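PDB 3LK5: geranylgeranyl pyrophosphate synthase from Corynebacterium glutamicum, which probably joins dimethylallyl and isopentenyl diphosphates in a magnesium-dependent prenyl transfer, the chain-building step of isoprenoid biosynthesis typical of the FPP/GGPP synthase family. Local coordinates for residues 186-189 with 190-194; 200-204 with 205-209; 269-273 with 274-278; 282-285 with 286-290; 346-350 with 351-355. All blocks are in the same frame, centred on the assembly; numbering follows the deposited sequence.

Interaction 1 (186-189 with 190-194); sequences EVIG and GQLLD
The GQxxD signature of the trans-prenyl synthases runs through this part of helix 170-199, where V187 meets Q191 and I188 meets L192 one turn further on. Four successive i to i+4 backbone bonds, from G190 N on E186 O to L193 N on G189 O, set the spacing. The first of them is the shortest, with G190 N 2.7 Å from E186 O. Q191 leaves the helix with CG beside its own backbone N (chi1 -55°), which brings that methylene to 3.0 Å from V187 O, a close C-H to oxygen approach. A bend at chi2 (-142°) then carries the amide on, and NE2 reaches D108 OD1 in a weak hydrogen bond. On the next flank, L192 takes a similar first torsion, and its CD1 comes to 4.3 Å from CG2 of I188. Both leucine and isoleucine pack on the second subunit, against L150 and M154 of that chain respectively. D194, D108 and D112 are magnesium-binding residues, although no metal is bound in this chain; here D194 is salt-bridged to K215. E186, bridged to R223, and V187 pack on helix 205-231. The helix therefore turns I188 and L192 to the second subunit, and Q191 and D194 to the metal-site aspartates, consistent with a second-shell role for the Q191 amide beside D108.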
loop_
_atom_site.group_PDB
_atom_site.type_symbol
_atom_site.label_atom_id
_atom_site.label_comp_id
_atom_site.label_asym_id
_atom_site.label_seq_id
_atom_site.Cartn_x
_atom_site.Cartn_y
_atom_site.Cartn_z
ATOM N N GLU A 186 6.752 0.523 -11.122
ATOM C CA GLU A 186 7.461 1.668 -11.738
ATOM C C GLU A 186 7.304 2.957 -10.942
ATOM O O GLU A 186 8.291 3.678 -10.714
ATOM C CB GLU A 186 7.016 1.826 -13.210
ATOM C CG GLU A 186 7.636 0.749 -14.113
ATOM C CD GLU A 186 6.873 0.466 -15.424
ATOM O OE1 GLU A 186 5.822 1.079 -15.729
ATOM O OE2 GLU A 186 7.283 -0.473 -16.134
ATOM N N VAL A 187 6.087 3.272 -10.486
ATOM C CA VAL A 187 5.904 4.534 -9.759
ATOM C C VAL A 187 6.625 4.527 -8.391
ATOM O O VAL A 187 7.279 5.510 -8.005
ATOM C CB VAL A 187 4.416 4.956 -9.598
ATOM C CG1 VAL A 187 3.615 3.998 -8.642
ATOM C CG2 VAL A 187 4.328 6.434 -9.065
ATOM N N ILE A 188 6.512 3.430 -7.647
ATOM C CA ILE A 188 7.222 3.340 -6.373
ATOM C C ILE A 188 8.747 3.317 -6.623
ATOM O O ILE A 188 9.525 3.987 -5.891
ATOM C CB ILE A 188 6.723 2.133 -5.516
ATOM C CG1 ILE A 188 5.196 2.188 -5.339
ATOM C CG2 ILE A 188 7.510 2.069 -4.111
ATOM C CD1 ILE A 188 4.587 0.986 -4.648
ATOM N N GLY A 189 9.194 2.548 -7.620
ATOM C CA GLY A 189 10.637 2.525 -7.980
ATOM C C GLY A 189 11.128 3.937 -8.379
ATOM O O GLY A 189 12.195 4.400 -7.906
ATOM N N GLY A 190 10.378 4.609 -9.257
ATOM C CA GLY A 190 10.625 6.063 -9.552
ATOM C C GLY A 190 10.718 6.978 -8.332
ATOM O O GLY A 190 11.644 7.795 -8.220
ATOM N N GLN A 191 9.785 6.851 -7.394
ATOM C CA GLN A 191 9.869 7.609 -6.139
ATOM C C GLN A 191 11.078 7.293 -5.266
ATOM O O GLN A 191 11.677 8.204 -4.637
ATOM C CB GLN A 191 8.601 7.446 -5.342
ATOM C CG GLN A 191 7.429 7.840 -6.164
ATOM C CD GLN A 191 6.374 8.553 -5.390
ATOM O OE1 GLN A 191 5.580 9.321 -5.977
ATOM N NE2 GLN A 191 6.299 8.297 -4.078
ATOM N N LEU A 192 11.443 6.016 -5.227
ATOM C CA LEU A 192 12.643 5.626 -4.492
ATOM C C LEU A 192 13.881 6.300 -5.094
ATOM O O LEU A 192 14.755 6.773 -4.359
ATOM C CB LEU A 192 12.833 4.096 -4.470
ATOM C CG LEU A 192 11.935 3.397 -3.446
ATOM C CD1 LEU A 192 11.820 1.877 -3.742
ATOM C CD2 LEU A 192 12.466 3.673 -2.037
ATOM N N LEU A 193 13.986 6.288 -6.422
ATOM C CA LEU A 193 15.128 6.931 -7.086
ATOM C C LEU A 193 15.171 8.441 -6.810
ATOM O O LEU A 193 16.256 9.012 -6.620
ATOM C CB LEU A 193 15.111 6.658 -8.593
ATOM C CG LEU A 193 16.252 7.246 -9.429
ATOM C CD1 LEU A 193 17.634 6.808 -8.870
ATOM C CD2 LEU A 193 16.094 6.767 -10.841
ATOM N N ASP A 194 13.995 9.067 -6.778
ATOM C CA ASP A 194 13.829 10.515 -6.527
ATOM C C ASP A 194 14.244 10.928 -5.103
ATOM O O ASP A 194 14.930 11.955 -4.902
ATOM C CB ASP A 194 12.376 10.905 -6.775
ATOM C CG ASP A 194 12.194 12.383 -7.008
ATOM O OD1 ASP A 194 13.045 13.021 -7.662
ATOM O OD2 ASP A 194 11.171 12.915 -6.554
#

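Interaction 2 (200-204 with 205-209); sequences HANES and VELAD
S204 and A208 mark the first backbone turn of helix 205-231: A208 N donates to S204 O at 3.2 Å with an N-H...O angle of 162°. Before that turn the chain is extended at S204 (psi 128°), after the irregular residues 200-203 that follow helix 170-199, and from V205 onward the torsions are helical. S204 occupies the N-cap position. Its hydroxyl stands anti to the backbone N (chi1 174°), turned back over the helix start, where OG accepts from L207 N at 3.0 Å; OG is also 3.2 Å from E206 N. The serine thus uses both its oxygens on the opening turn. L207 folds back toward the cap, its CD1 resting 3.7 Å from S204 CB and 3.9 Å from N202 OD1, so that the leucine branch crosses the asparagine side chain at about a right angle. N202 is itself fixed by an Asx turn: its OD1 accepts a hydrogen bond from S204 N at 2.8 Å. Around this cap, E203 forms a salt bridge with R305, D209 bridges to R336, and V205 lies on A287 and Q291 of helix 284-296. Two linked side-chain acceptors, N202 OD1 and S204 OG, therefore satisfy backbone N-H groups at and just inside the helix start, where no preceding turn could supply carbonyls. With the apolar L207 laid across both residues, the asparagine, the serine and the first turn are coupled in one compact cap.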
loop_
_atom_site.group_PDB
_atom_site.type_symbol
_atom_site.label_atom_id
_atom_site.label_comp_id
_atom_site.label_asym_id
_atom_site.label_seq_id
_atom_site.Cartn_x
_atom_site.Cartn_y
_atom_site.Cartn_z
ATOM N N HIS A 200 20.820 12.744 -1.435
ATOM C CA HIS A 200 22.232 12.793 -1.798
ATOM C C HIS A 200 22.600 14.097 -2.549
ATOM O O HIS A 200 23.709 14.222 -3.086
ATOM C CB HIS A 200 22.587 11.570 -2.633
ATOM C CG HIS A 200 22.627 10.297 -1.837
ATOM N ND1 HIS A 200 21.518 9.776 -1.203
ATOM C CD2 HIS A 200 23.655 9.462 -1.539
ATOM C CE1 HIS A 200 21.857 8.669 -0.561
ATOM N NE2 HIS A 200 23.146 8.455 -0.754
ATOM N N ALA A 201 21.655 15.046 -2.573
ATOM C CA ALA A 201 21.773 16.276 -3.361
ATOM C C ALA A 201 22.518 15.948 -4.656
ATOM O O ALA A 201 23.509 16.570 -4.988
ATOM C CB ALA A 201 22.526 17.353 -2.558
ATOM N N ASN A 202 22.035 14.930 -5.361
ATOM C CA ASN A 202 22.669 14.408 -6.572
ATOM C C ASN A 202 22.297 15.245 -7.818
ATOM O O ASN A 202 21.137 15.663 -7.964
ATOM C CB ASN A 202 22.253 12.938 -6.718
ATOM C CG ASN A 202 22.858 12.259 -7.917
ATOM O OD1 ASN A 202 22.589 12.633 -9.070
ATOM N ND2 ASN A 202 23.618 11.191 -7.665
ATOM N N GLU A 203 23.268 15.484 -8.708
ATOM C CA GLU A 203 23.064 16.429 -9.812
ATOM C C GLU A 203 23.068 15.764 -11.198
ATOM O O GLU A 203 23.220 16.455 -12.217
ATOM C CB GLU A 203 24.134 17.554 -9.774
ATOM C CG GLU A 203 24.257 18.286 -8.432
ATOM C CD GLU A 203 25.424 19.277 -8.399
ATOM O OE1 GLU A 203 26.103 19.447 -9.436
ATOM O OE2 GLU A 203 25.645 19.896 -7.340
ATOM N N SER A 204 22.901 14.437 -11.252
ATOM C CA SER A 204 22.904 13.736 -12.543
ATOM C C SER A 204 21.644 14.062 -13.353
ATOM O O SER A 204 20.518 13.887 -12.837
ATOM C CB SER A 204 22.933 12.222 -12.327
ATOM O OG SER A 204 22.803 11.544 -13.568
ATOM N N VAL A 205 21.840 14.477 -14.607
ATOM C CA VAL A 205 20.744 14.717 -15.568
ATOM C C VAL A 205 20.098 13.370 -15.902
ATOM O O VAL A 205 18.855 13.236 -15.931
ATOM C CB VAL A 205 21.255 15.382 -16.864
ATOM C CG1 VAL A 205 20.106 15.595 -17.851
ATOM C CG2 VAL A 205 21.894 16.742 -16.563
ATOM N N GLU A 206 20.963 12.369 -16.106
ATOM C CA GLU A 206 20.567 10.993 -16.434
ATOM C C GLU A 206 19.658 10.388 -15.388
ATOM O O GLU A 206 18.687 9.677 -15.711
ATOM C CB GLU A 206 21.797 10.103 -16.511
ATOM C CG GLU A 206 21.934 9.352 -17.805
ATOM C CD GLU A 206 22.283 10.287 -18.948
ATOM O OE1 GLU A 206 23.227 11.107 -18.792
ATOM O OE2 GLU A 206 21.612 10.211 -20.004
ATOM N N LEU A 207 19.982 10.631 -14.123
ATOM C CA LEU A 207 19.182 10.040 -13.071
ATOM C C LEU A 207 17.850 10.752 -12.929
ATOM O O LEU A 207 16.833 10.114 -12.667
ATOM C CB LEU A 207 19.939 9.982 -11.757
ATOM C CG LEU A 207 21.045 8.913 -11.770
ATOM C CD1 LEU A 207 21.925 9.104 -10.549
ATOM C CD2 LEU A 207 20.492 7.473 -11.824
ATOM N N ALA A 208 17.854 12.073 -13.099
ATOM C CA ALA A 208 16.605 12.841 -13.115
ATOM C C ALA A 208 15.718 12.365 -14.268
ATOM O O ALA A 208 14.482 12.238 -14.076
ATOM C CB ALA A 208 16.882 14.367 -13.233
ATOM N N ASP A 209 16.325 12.086 -15.432
ATOM C CA ASP A 209 15.612 11.486 -16.597
ATOM C C ASP A 209 14.913 10.160 -16.222
ATOM O O ASP A 209 13.769 9.914 -16.632
ATOM C CB ASP A 209 16.550 11.170 -17.778
ATOM C CG ASP A 209 17.056 12.419 -18.513
ATOM O OD1 ASP A 209 16.427 13.509 -18.462
ATOM O OD2 ASP A 209 18.116 12.285 -19.180
#

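Interaction 3 (269-273 with 274-278)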
loop_
_atom_site.group_PDB
_atom_site.type_symbol
_atom_site.label_atom_id
_atom_site.label_comp_id
_atom_site.label_asym_id
_atom_site.label_seq_id
_atom_site.Cartn_x
_atom_site.Cartn_y
_atom_site.Cartn_z
ATOM N N THR A 269 -0.381 27.082 -10.700
ATOM C CA THR A 269 0.184 25.901 -10.042
ATOM C C THR A 269 -0.526 25.501 -8.739
ATOM O O THR A 269 -0.394 24.362 -8.288
ATOM C CB THR A 269 1.648 26.140 -9.667
ATOM O OG1 THR A 269 1.693 27.106 -8.613
ATOM C CG2 THR A 269 2.459 26.647 -10.892
ATOM N N GLY A 270 -1.218 26.454 -8.117
ATOM C CA GLY A 270 -1.831 26.238 -6.801
ATOM C C GLY A 270 -0.848 26.060 -5.655
ATOM O O GLY A 270 -1.222 25.570 -4.589
ATOM N N LYS A 271 0.413 26.430 -5.876
ATOM C CA LYS A 271 1.417 26.472 -4.813
ATOM C C LYS A 271 2.098 27.846 -4.848
ATOM O O LYS A 271 1.998 28.567 -5.844
ATOM C CB LYS A 271 2.467 25.358 -4.977
ATOM C CG LYS A 271 1.969 23.918 -4.784
ATOM C CD LYS A 271 3.107 22.881 -4.963
ATOM C CE LYS A 271 3.435 22.546 -6.449
ATOM N NZ LYS A 271 4.251 23.571 -7.236
ATOM N N PRO A 272 2.792 28.219 -3.758
ATOM C CA PRO A 272 3.537 29.473 -3.795
ATOM C C PRO A 272 4.585 29.466 -4.930
ATOM O O PRO A 272 5.094 28.399 -5.307
ATOM C CB PRO A 272 4.213 29.511 -2.417
ATOM C CG PRO A 272 3.309 28.688 -1.546
ATOM C CD PRO A 272 2.874 27.569 -2.433
ATOM N N ALA A 273 4.869 30.646 -5.476
ATOM C CA ALA A 273 5.872 30.805 -6.537
ATOM C C ALA A 273 7.184 30.132 -6.117
ATOM O O ALA A 273 7.641 30.313 -4.982
ATOM C CB ALA A 273 6.089 32.319 -6.858
ATOM N N GLY A 274 7.751 29.313 -7.004
ATOM C CA GLY A 274 9.077 28.728 -6.799
ATOM C C GLY A 274 9.157 27.659 -5.742
ATOM O O GLY A 274 10.240 27.323 -5.254
ATOM N N ASP A 275 7.997 27.106 -5.395
ATOM C CA ASP A 275 7.901 26.020 -4.434
ATOM C C ASP A 275 8.933 24.929 -4.646
ATOM O O ASP A 275 9.471 24.383 -3.685
ATOM C CB ASP A 275 6.512 25.405 -4.530
ATOM C CG ASP A 275 6.151 24.620 -3.310
ATOM O OD1 ASP A 275 6.128 25.232 -2.221
ATOM O OD2 ASP A 275 5.880 23.407 -3.455
ATOM N N ASP A 276 9.211 24.609 -5.914
ATOM C CA ASP A 276 10.192 23.564 -6.240
ATOM C C ASP A 276 11.607 23.931 -5.805
ATOM O O ASP A 276 12.423 23.039 -5.572
ATOM C CB ASP A 276 10.205 23.240 -7.742
ATOM C CG ASP A 276 9.067 22.314 -8.161
ATOM O OD1 ASP A 276 8.279 21.868 -7.298
ATOM O OD2 ASP A 276 8.959 22.005 -9.358
ATOM N N ILE A 277 11.895 25.229 -5.729
ATOM C CA ILE A 277 13.199 25.696 -5.215
ATOM C C ILE A 277 13.250 25.469 -3.692
ATOM O O ILE A 277 14.179 24.831 -3.180
ATOM C CB ILE A 277 13.478 27.180 -5.537
ATOM C CG1 ILE A 277 13.498 27.464 -7.050
ATOM C CG2 ILE A 277 14.805 27.633 -4.919
ATOM C CD1 ILE A 277 14.426 26.589 -7.856
ATOM N N ARG A 278 12.222 25.985 -3.001
ATOM C CA ARG A 278 12.058 25.830 -1.553
ATOM C C ARG A 278 12.099 24.382 -1.096
ATOM O O ARG A 278 12.642 24.102 -0.040
ATOM C CB ARG A 278 10.768 26.511 -1.065
ATOM C CG ARG A 278 10.623 26.560 0.463
ATOM C CD ARG A 278 9.158 26.616 0.894
ATOM N NE ARG A 278 8.384 25.528 0.295
ATOM C CZ ARG A 278 8.225 24.318 0.833
ATOM N NH1 ARG A 278 8.764 24.025 2.015
ATOM N NH2 ARG A 278 7.512 23.393 0.193
#
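OD1 of D275, whose carboxylate also touches K271 and P272, is approached by two nitrogens of R278: NH2 at 3.3 Å, in a salt bridge, and NE at 3.4 Å, both weak hydrogen bonds. The carboxylate meets the edge of the guanidinium, with D275 CG in its plane. CD of P272 lies 4.0 Å from the same D275 OD1. The other oxygen faces K271, whose CD lies 3.2 Å from D275 OD2. Bends at chi3 and chi4 fold the lysine over, crossing the aspartate at about a right angle, yet NZ stops 4.1 Å from OD2, too far for a salt bridge. GKPAGDD is the sequence here, consistent with the GK-containing loop that follows the second aspartate-rich region in prenyl synthases, and it leads into helix 275-278. Residues P272 to D275 form a type II beta turn, closed by D275 N bonding to P272 O at 3.2 Å, with the donor above the carbonyl plane. G274 takes the positive phi (72°) this turn calls for and is also the N-cap; its O accepts from both I277 N and R278 N. Upstream, T269 OG1 accepts from K271 N at 3.1 Å, an ST turn where the chain leaves helix 266-269. I277 packs among I317, T321 and I324 of helix 314-326.

Interaction 4 (282-285 with 286-290); sequences RTVL and LALAL
R282 lays one face of its guanidinium over CD2 of L286, with NH1 3.8 Å from that methyl, while CD1 of L290 sits at the group's edge, 4.3 Å from NH1. The bend at chi2 (-78°) turns the arginine forward alongside the first turns of the helix, so that its charged end lies beside leucines one and two turns ahead. The base of the side chain, at CB, passes about 5 Å from the side chain of D194, a magnesium-binding residue with no metal bound in this chain; the guanidinium lies well beyond it, over L286. Helix 284-296 starts here with T283 as N-cap: OG1 accepts from L286 N at 2.9 Å, nearly straight at 162°. To make that bond the hydroxyl takes the place between the backbone N and the carbonyl carbon (chi1 58°). The regular i to i+4 bonds follow from T283 O onward, as in L288 N to V284 O at 3.0 Å. On another flank V284 and L288 lie side by side and point the same way, with CG1 of the valine 3.6 Å from CD1 of the leucine. V284 also packs on A208 and N212 of helix 205-231 and on L255 of helix 236-263, L288 rests on A329 and V333 of helix 329-347, and L285 packs on L259 and V262 of helix 236-263.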
loop_
_atom_site.group_PDB
_atom_site.type_symbol
_atom_site.label_atom_id
_atom_site.label_comp_id
_atom_site.label_asym_id
_atom_site.label_seq_id
_atom_site.Cartn_x
_atom_site.Cartn_y
_atom_site.Cartn_z
ATOM N N ARG A 282 14.958 17.681 -7.324
ATOM C CA ARG A 282 16.090 17.413 -8.208
ATOM C C ARG A 282 15.675 17.210 -9.674
ATOM O O ARG A 282 15.641 16.084 -10.192
ATOM C CB ARG A 282 16.925 16.238 -7.686
ATOM C CG ARG A 282 17.578 16.561 -6.369
ATOM C CD ARG A 282 18.795 17.433 -6.590
ATOM N NE ARG A 282 19.203 18.127 -5.377
ATOM C CZ ARG A 282 20.201 19.014 -5.315
ATOM N NH1 ARG A 282 20.943 19.303 -6.391
ATOM N NH2 ARG A 282 20.478 19.602 -4.157
ATOM N N THR A 283 15.395 18.329 -10.335
ATOM C CA THR A 283 14.845 18.319 -11.671
ATOM C C THR A 283 15.916 18.267 -12.760
ATOM O O THR A 283 17.128 18.538 -12.520
ATOM C CB THR A 283 13.953 19.569 -11.857
ATOM O OG1 THR A 283 14.736 20.757 -11.629
ATOM C CG2 THR A 283 12.795 19.564 -10.848
ATOM N N VAL A 284 15.482 17.949 -13.973
ATOM C CA VAL A 284 16.334 18.119 -15.140
ATOM C C VAL A 284 16.730 19.605 -15.311
ATOM O O VAL A 284 17.891 19.892 -15.633
ATOM C CB VAL A 284 15.639 17.600 -16.420
ATOM C CG1 VAL A 284 16.358 18.093 -17.686
ATOM C CG2 VAL A 284 15.580 16.032 -16.382
ATOM N N LEU A 285 15.778 20.516 -15.090
ATOM C CA LEU A 285 16.059 21.971 -15.105
ATOM C C LEU A 285 17.239 22.314 -14.166
ATOM O O LEU A 285 18.226 22.981 -14.575
ATOM C CB LEU A 285 14.822 22.770 -14.664
ATOM C CG LEU A 285 14.936 24.303 -14.516
ATOM C CD1 LEU A 285 15.284 24.974 -15.846
ATOM C CD2 LEU A 285 13.727 24.966 -13.871
ATOM N N LEU A 286 17.131 21.885 -12.906
ATOM C CA LEU A 286 18.192 22.164 -11.931
ATOM C C LEU A 286 19.532 21.529 -12.303
ATOM O O LEU A 286 20.580 22.180 -12.173
ATOM C CB LEU A 286 17.760 21.783 -10.495
ATOM C CG LEU A 286 18.795 22.027 -9.386
ATOM C CD1 LEU A 286 19.225 23.531 -9.262
ATOM C CD2 LEU A 286 18.301 21.450 -8.035
ATOM N N ALA A 287 19.522 20.285 -12.780
ATOM C CA ALA A 287 20.771 19.619 -13.148
ATOM C C ALA A 287 21.480 20.342 -14.299
ATOM O O ALA A 287 22.702 20.579 -14.247
ATOM C CB ALA A 287 20.528 18.147 -13.492
ATOM N N LEU A 288 20.715 20.689 -15.328
ATOM C CA LEU A 288 21.224 21.453 -16.445
ATOM C C LEU A 288 21.658 22.871 -16.020
ATOM O O LEU A 288 22.686 23.365 -16.518
ATOM C CB LEU A 288 20.206 21.512 -17.587
ATOM C CG LEU A 288 19.852 20.209 -18.348
ATOM C CD1 LEU A 288 18.612 20.449 -19.241
ATOM C CD2 LEU A 288 21.030 19.712 -19.190
ATOM N N ALA A 289 20.929 23.513 -15.094
ATOM C CA ALA A 289 21.343 24.848 -14.619
ATOM C C ALA A 289 22.713 24.804 -13.933
ATOM O O ALA A 289 23.514 25.736 -14.087
ATOM C CB ALA A 289 20.301 25.460 -13.689
ATOM N N LEU A 290 22.969 23.733 -13.181
ATOM C CA LEU A 290 24.235 23.605 -12.455
ATOM C C LEU A 290 25.354 23.245 -13.404
ATOM O O LEU A 290 26.432 23.834 -13.339
ATOM C CB LEU A 290 24.135 22.620 -11.292
ATOM C CG LEU A 290 23.275 23.111 -10.126
ATOM C CD1 LEU A 290 22.922 21.941 -9.157
ATOM C CD2 LEU A 290 23.966 24.262 -9.393
#

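Interaction 5 (346-350 with 351-355)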
loop_
_atom_site.group_PDB
_atom_site.type_symbol
_atom_site.label_atom_id
_atom_site.label_comp_id
_atom_site.label_asym_id
_atom_site.label_seq_id
_atom_site.Cartn_x
_atom_site.Cartn_y
_atom_site.Cartn_z
ATOM N N ALA A 346 3.442 12.020 -33.099
ATOM C CA ALA A 346 3.718 11.260 -34.330
ATOM C C ALA A 346 3.429 9.783 -34.151
ATOM O O ALA A 346 2.944 9.124 -35.072
ATOM C CB ALA A 346 5.185 11.455 -34.796
ATOM N N HIS A 347 3.714 9.268 -32.952
ATOM C CA HIS A 347 3.376 7.888 -32.613
ATOM C C HIS A 347 1.904 7.505 -32.810
ATOM O O HIS A 347 1.618 6.368 -33.164
ATOM C CB HIS A 347 3.874 7.520 -31.209
ATOM C CG HIS A 347 5.352 7.340 -31.145
ATOM N ND1 HIS A 347 5.995 6.276 -31.743
ATOM C CD2 HIS A 347 6.317 8.072 -30.542
ATOM C CE1 HIS A 347 7.293 6.367 -31.520
ATOM N NE2 HIS A 347 7.517 7.447 -30.789
ATOM N N LEU A 348 0.989 8.443 -32.637
ATOM C CA LEU A 348 -0.432 8.177 -32.888
ATOM C C LEU A 348 -0.809 7.914 -34.354
ATOM O O LEU A 348 -1.869 7.347 -34.626
ATOM C CB LEU A 348 -1.294 9.327 -32.371
ATOM C CG LEU A 348 -1.161 9.652 -30.897
ATOM C CD1 LEU A 348 -1.996 10.912 -30.612
ATOM C CD2 LEU A 348 -1.621 8.458 -30.059
ATOM N N ASP A 349 0.042 8.338 -35.283
ATOM C CA ASP A 349 -0.234 8.136 -36.708
ATOM C C ASP A 349 0.224 6.773 -37.166
ATOM O O ASP A 349 0.045 6.420 -38.333
ATOM C CB ASP A 349 0.496 9.182 -37.560
ATOM C CG ASP A 349 0.169 10.599 -37.161
ATOM O OD1 ASP A 349 -0.997 10.869 -36.821
ATOM O OD2 ASP A 349 1.092 11.448 -37.187
ATOM N N ASP A 350 0.826 6.018 -36.253
ATOM C CA ASP A 350 1.467 4.744 -36.607
ATOM C C ASP A 350 0.517 3.548 -36.615
ATOM O O ASP A 350 0.900 2.464 -37.025
ATOM C CB ASP A 350 2.670 4.476 -35.690
ATOM C CG ASP A 350 3.882 5.321 -36.068
ATOM O OD1 ASP A 350 3.882 5.950 -37.147
ATOM O OD2 ASP A 350 4.841 5.363 -35.291
ATOM N N VAL A 351 -0.712 3.757 -36.149
ATOM C CA VAL A 351 -1.705 2.698 -36.110
ATOM C C VAL A 351 -3.056 3.367 -36.323
ATOM O O VAL A 351 -3.166 4.589 -36.203
ATOM C CB VAL A 351 -1.648 1.926 -34.742
ATOM C CG1 VAL A 351 -1.920 2.871 -33.586
ATOM C CG2 VAL A 351 -2.624 0.752 -34.727
ATOM N N ASP A 352 -4.074 2.580 -36.646
ATOM C CA ASP A 352 -5.391 3.141 -36.825
ATOM C C ASP A 352 -6.079 3.341 -35.477
ATOM O O ASP A 352 -6.188 2.407 -34.679
ATOM C CB ASP A 352 -6.252 2.281 -37.762
ATOM C CG ASP A 352 -7.621 2.901 -38.016
ATOM O OD1 ASP A 352 -7.683 4.125 -38.317
ATOM O OD2 ASP A 352 -8.635 2.178 -37.895
ATOM N N ILE A 353 -6.531 4.569 -35.241
ATOM C CA ILE A 353 -7.257 4.948 -34.010
ATOM C C ILE A 353 -8.491 5.738 -34.469
ATOM O O ILE A 353 -8.373 6.537 -35.398
ATOM C CB ILE A 353 -6.344 5.840 -33.129
ATOM C CG1 ILE A 353 -5.278 4.989 -32.451
ATOM C CG2 ILE A 353 -7.135 6.604 -32.062
ATOM C CD1 ILE A 353 -4.125 5.805 -31.918
ATOM N N PRO A 354 -9.675 5.526 -33.840
ATOM C CA PRO A 354 -10.835 6.313 -34.315
ATOM C C PRO A 354 -10.468 7.796 -34.332
ATOM O O PRO A 354 -9.716 8.254 -33.442
ATOM C CB PRO A 354 -11.916 6.043 -33.259
ATOM C CG PRO A 354 -11.532 4.726 -32.641
ATOM C CD PRO A 354 -10.017 4.665 -32.683
ATOM N N ASP A 355 -10.965 8.532 -35.330
ATOM C CA ASP A 355 -10.607 9.962 -35.522
ATOM C C ASP A 355 -10.760 10.809 -34.276
ATOM O O ASP A 355 -9.886 11.620 -33.953
ATOM C CB ASP A 355 -11.490 10.622 -36.608
ATOM C CG ASP A 355 -11.076 10.253 -38.005
ATOM O OD1 ASP A 355 -10.012 9.620 -38.143
ATOM O OD2 ASP A 355 -11.819 10.596 -38.970
#
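I353 brings its CD1 to L348 in two ways, 4.1 Å from CD2 of the leucine and 3.8 Å from its carbonyl oxygen. The two side chains meet at a slant, methyl against methyl, and no hydrogen bond joins residues 346-350 to 351-355. I353 CG1 lies beside its own backbone N (chi1 -75°), and with chi2 extended the terminal methyl reaches back across the connection. Next outward, L348 O and V351 O stand 3.4 Å apart, two acceptors facing one another; R358 NH2 supplies a hydrogen bond to L348 O. The turn that brings these residues together is braced by D349 N on A346 O at 3.0 Å and by D350 N on H347 O at 3.2 Å. V351 then goes extended (phi -148°, psi 164°), leading the chain to P354, the N-cap of the next helix. The link thus joins helix 329-347 to the C-terminal helix 355-369. L348 packs against L361 and R362 of that last helix and against Y245 of helix 236-263, V351 rests on L238 and A241, and the ring of H347 stacks on H244, so the connection is seated on the beginning of helix 236-263.

Along the chain the five contacts come in numerical order, and all are local, within an all-helical fold that dimerises. Interactions 1 and 2 lie on consecutive helices, 170-199 and 205-231, with centres 13 Å apart and L193 CD2 3.9 Å from L207 O. Interactions 2 and 4 are closest, at 8 Å between centres: the segments leading into helices 205-231 and 284-296 pack together, with N202 O 3.2 Å from R282 CD. Interaction 3 precedes interaction 4 in sequence, 16 Å away. Interactions 1 to 4 all lie near the magnesium-binding aspartates, whereas interaction 5, at least 30 Å from every other centre, joins the C-terminal helices away from that site.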